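Phosphoribosyl-AMP cyclohydrolase (Medicago truncatula, PDB 7BGN) probably catalyses two successive steps of histidine biosynthesis, hydrolysing phosphoribosyl-ATP to phosphoribosyl-AMP and then opening the adenine ring of that product. Local coordinates at residues Ser133-Arg138 with Ser150-Leu155. Numbering follows the deposited sequence.
Sequences STISQR and SWTKRL. With AMP (adenosine monophosphate), chain P.
The chi1 of Thr-152 (-56°) sets CG2 anti to the backbone N, turning the methyl onto Arg-138 and OG1 toward the phosphate; the hydroxyl is hydrogen-bonded with Tyr-195 OH and lies 2.7 Å from AMP O2P. CG2 lies 3.6 Å from CB of Arg-138, the two side chains crossing at about a right angle, and it also meets CG2 of Ile-135. Bent at chi2 (-60°) and chi3, the Arg-138 chain brings its guanidinium edge-on to the phosphate, with the Thr-134 methyl over one face; the separation of NH1 from AMP O1P is too short to be trusted. CG of Lys-153 rests 3.6 Å from Arg-138 O. Ser-150 is the N-cap of helix 151-156: its OG accepts a nearly straight bond from Lys-153 N (3.0 Å) and donates weakly to AMP O2P. Trp-151 N is hydrogen-bonded to AMP O3P and Thr-152 N to AMP O2P, both at 2.8 Å. With Ser-150 replaced by an alanine, Lys-153 N is likely to lose its capping acceptor and O2P a weak hydroxyl bond. Arg-218 NH1 of the second subunit is also hydrogen-bonded to the AMP. Backbone N-H groups at a helix start, with the arginine alongside, form an anion site whose positive potential probably helps offset the phosphate charge.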
loop_
_atom_site.group_PDB
_atom_site.type_symbol
_atom_site.label_atom_id
_atom_site.label_comp_id
_atom_site.label_asym_id
_atom_site.label_seq_id
_atom_site.Cartn_x
_atom_site.Cartn_y
_atom_site.Cartn_z
ATOM N N SER B 133 -0.071 -0.883 -13.896
ATOM C CA SER B 133 0.986 -0.431 -14.794
ATOM C C SER B 133 1.117 -1.344 -16.007
ATOM O O SER B 133 1.356 -0.872 -17.125
ATOM C CB SER B 133 2.312 -0.355 -14.038
ATOM O OG SER B 133 3.391 -0.087 -14.917
ATOM N N THR B 134 0.982 -2.654 -15.802
ATOM C CA THR B 134 1.023 -3.594 -16.918
ATOM C C THR B 134 -0.123 -3.349 -17.894
ATOM O O THR B 134 0.078 -3.314 -19.114
ATOM C CB THR B 134 0.980 -5.025 -16.390
ATOM O OG1 THR B 134 2.155 -5.278 -15.609
ATOM C CG2 THR B 134 0.889 -6.010 -17.544
ATOM N N ILE B 135 -1.346 -3.215 -17.370
ATOM C CA ILE B 135 -2.492 -2.916 -18.221
ATOM C C ILE B 135 -2.262 -1.622 -18.984
ATOM O O ILE B 135 -2.649 -1.491 -20.150
ATOM C CB ILE B 135 -3.780 -2.862 -17.381
ATOM C CG1 ILE B 135 -4.096 -4.242 -16.817
ATOM C CG2 ILE B 135 -4.951 -2.364 -18.199
ATOM C CD1 ILE B 135 -5.287 -4.248 -15.924
ATOM N N SER B 136 -1.604 -0.657 -18.347
ATOM C CA SER B 136 -1.276 0.587 -19.027
ATOM C C SER B 136 -0.281 0.363 -20.166
ATOM O O SER B 136 -0.401 0.982 -21.231
ATOM C CB SER B 136 -0.736 1.586 -18.016
ATOM O OG SER B 136 -0.204 2.708 -18.677
ATOM N N GLN B 137 0.702 -0.521 -19.974
ATOM C CA GLN B 137 1.643 -0.775 -21.059
ATOM C C GLN B 137 0.944 -1.438 -22.231
ATOM O O GLN B 137 1.193 -1.090 -23.387
ATOM C CB GLN B 137 2.806 -1.646 -20.587
ATOM C CG GLN B 137 3.603 -1.086 -19.418
ATOM C CD GLN B 137 4.861 -1.897 -19.117
ATOM O OE1 GLN B 137 5.270 -2.756 -19.908
ATOM N NE2 GLN B 137 5.493 -1.610 -17.982
ATOM N N ARG B 138 0.024 -2.356 -21.955
ATOM C CA ARG B 138 -0.719 -2.979 -23.038
ATOM C C ARG B 138 -1.566 -1.955 -23.783
ATOM O O ARG B 138 -1.728 -2.054 -25.002
ATOM C CB ARG B 138 -1.581 -4.112 -22.479
ATOM C CG ARG B 138 -0.776 -5.187 -21.777
ATOM C CD ARG B 138 0.216 -5.798 -22.739
ATOM N NE ARG B 138 1.465 -6.182 -22.089
ATOM C CZ ARG B 138 1.665 -7.361 -21.514
ATOM N NH1 ARG B 138 0.697 -8.267 -21.504
ATOM N NH2 ARG B 138 2.835 -7.634 -20.953
ATOM N N SER B 150 -1.936 -10.435 -26.832
ATOM C CA SER B 150 -2.192 -10.396 -25.403
ATOM C C SER B 150 -3.677 -10.220 -25.153
ATOM O O SER B 150 -4.370 -9.538 -25.908
ATOM C CB SER B 150 -1.453 -9.250 -24.719
ATOM O OG SER B 150 -2.282 -8.101 -24.647
ATOM N N TRP B 151 -4.140 -10.804 -24.048
ATOM C CA TRP B 151 -5.552 -10.740 -23.692
ATOM C C TRP B 151 -5.981 -9.337 -23.293
ATOM O O TRP B 151 -7.145 -8.974 -23.486
ATOM C CB TRP B 151 -5.833 -11.749 -22.580
ATOM C CG TRP B 151 -7.224 -11.728 -22.026
ATOM C CD1 TRP B 151 -7.584 -11.390 -20.758
ATOM C CD2 TRP B 151 -8.444 -12.028 -22.721
ATOM N NE1 TRP B 151 -8.946 -11.482 -20.609
ATOM C CE2 TRP B 151 -9.499 -11.864 -21.802
ATOM C CE3 TRP B 151 -8.746 -12.420 -24.028
ATOM C CZ2 TRP B 151 -10.830 -12.082 -22.144
ATOM C CZ3 TRP B 151 -10.075 -12.636 -24.367
ATOM C CH2 TRP B 151 -11.096 -12.467 -23.428
ATOM N N THR B 152 -5.080 -8.545 -22.712
ATOM C CA THR B 152 -5.427 -7.169 -22.371
ATOM C C THR B 152 -5.641 -6.308 -23.610
ATOM O O THR B 152 -6.615 -5.549 -23.674
ATOM C CB THR B 152 -4.344 -6.564 -21.502
ATOM O OG1 THR B 152 -4.170 -7.409 -20.366
ATOM C CG2 THR B 152 -4.740 -5.179 -21.044
ATOM N N LYS B 153 -4.756 -6.419 -24.610
ATOM C CA LYS B 153 -4.913 -5.610 -25.818
ATOM C C LYS B 153 -6.202 -5.952 -26.541
ATOM O O LYS B 153 -6.824 -5.086 -27.167
ATOM C CB LYS B 153 -3.739 -5.818 -26.780
ATOM C CG LYS B 153 -2.401 -5.343 -26.291
ATOM C CD LYS B 153 -1.382 -5.333 -27.419
ATOM C CE LYS B 153 0.011 -5.054 -26.879
ATOM N NZ LYS B 153 1.069 -5.139 -27.914
ATOM N N ARG B 154 -6.610 -7.210 -26.470
ATOM C CA ARG B 154 -7.851 -7.624 -27.097
ATOM C C ARG B 154 -9.064 -7.044 -26.390
ATOM O O ARG B 154 -10.060 -6.700 -27.038
ATOM C CB ARG B 154 -7.902 -9.126 -27.109
ATOM C CG ARG B 154 -8.998 -9.680 -27.877
ATOM C CD ARG B 154 -8.725 -11.111 -27.856
ATOM N NE ARG B 154 -9.787 -11.912 -28.408
ATOM C CZ ARG B 154 -9.750 -13.223 -28.386
ATOM N NH1 ARG B 154 -10.746 -13.938 -28.898
ATOM N NH2 ARG B 154 -8.700 -13.807 -27.833
ATOM N N LEU B 155 -9.004 -6.937 -25.060
ATOM C CA LEU B 155 -10.113 -6.345 -24.320
ATOM C C LEU B 155 -10.188 -4.849 -24.578
ATOM O O LEU B 155 -11.281 -4.287 -24.722
ATOM C CB LEU B 155 -9.953 -6.611 -22.825
ATOM C CG LEU B 155 -10.030 -8.073 -22.414
ATOM C CD1 LEU B 155 -9.598 -8.249 -20.972
ATOM C CD2 LEU B 155 -11.420 -8.608 -22.633
HETATM P P AMP P . -1.850 -10.373 -21.405
HETATM O O1P AMP P . -0.378 -10.371 -21.788
HETATM O O2P AMP P . -2.528 -9.074 -21.781
HETATM O O3P AMP P . -2.569 -11.624 -21.878
HETATM O "O5'" AMP P . -1.829 -10.452 -19.811
HETATM C "C5'" AMP P . -1.031 -9.561 -19.044
HETATM C "C4'" AMP P . -1.295 -9.684 -17.562
HETATM O "O4'" AMP P . -2.703 -9.507 -17.293
HETATM C "C3'" AMP P . -0.981 -11.039 -16.947
HETATM O "O3'" AMP P . 0.397 -11.223 -16.674
HETATM C "C2'" AMP P . -1.849 -11.057 -15.694
HETATM O "O2'" AMP P . -1.212 -10.359 -14.641
HETATM C "C1'" AMP P . -3.062 -10.239 -16.139
HETATM N N9 AMP P . -4.237 -11.086 -16.411
HETATM C C8 AMP P . -4.637 -11.608 -17.615
HETATM N N7 AMP P . -5.734 -12.321 -17.530
HETATM C C5 AMP P . -6.081 -12.260 -16.191
HETATM C C6 AMP P . -7.152 -12.814 -15.464
HETATM N N6 AMP P . -8.106 -13.562 -16.011
HETATM N N1 AMP P . -7.198 -12.561 -14.135
HETATM C C2 AMP P . -6.236 -11.804 -13.590
HETATM N N3 AMP P . -5.188 -11.233 -14.174
HETATM C C4 AMP P . -5.167 -11.501 -15.488
#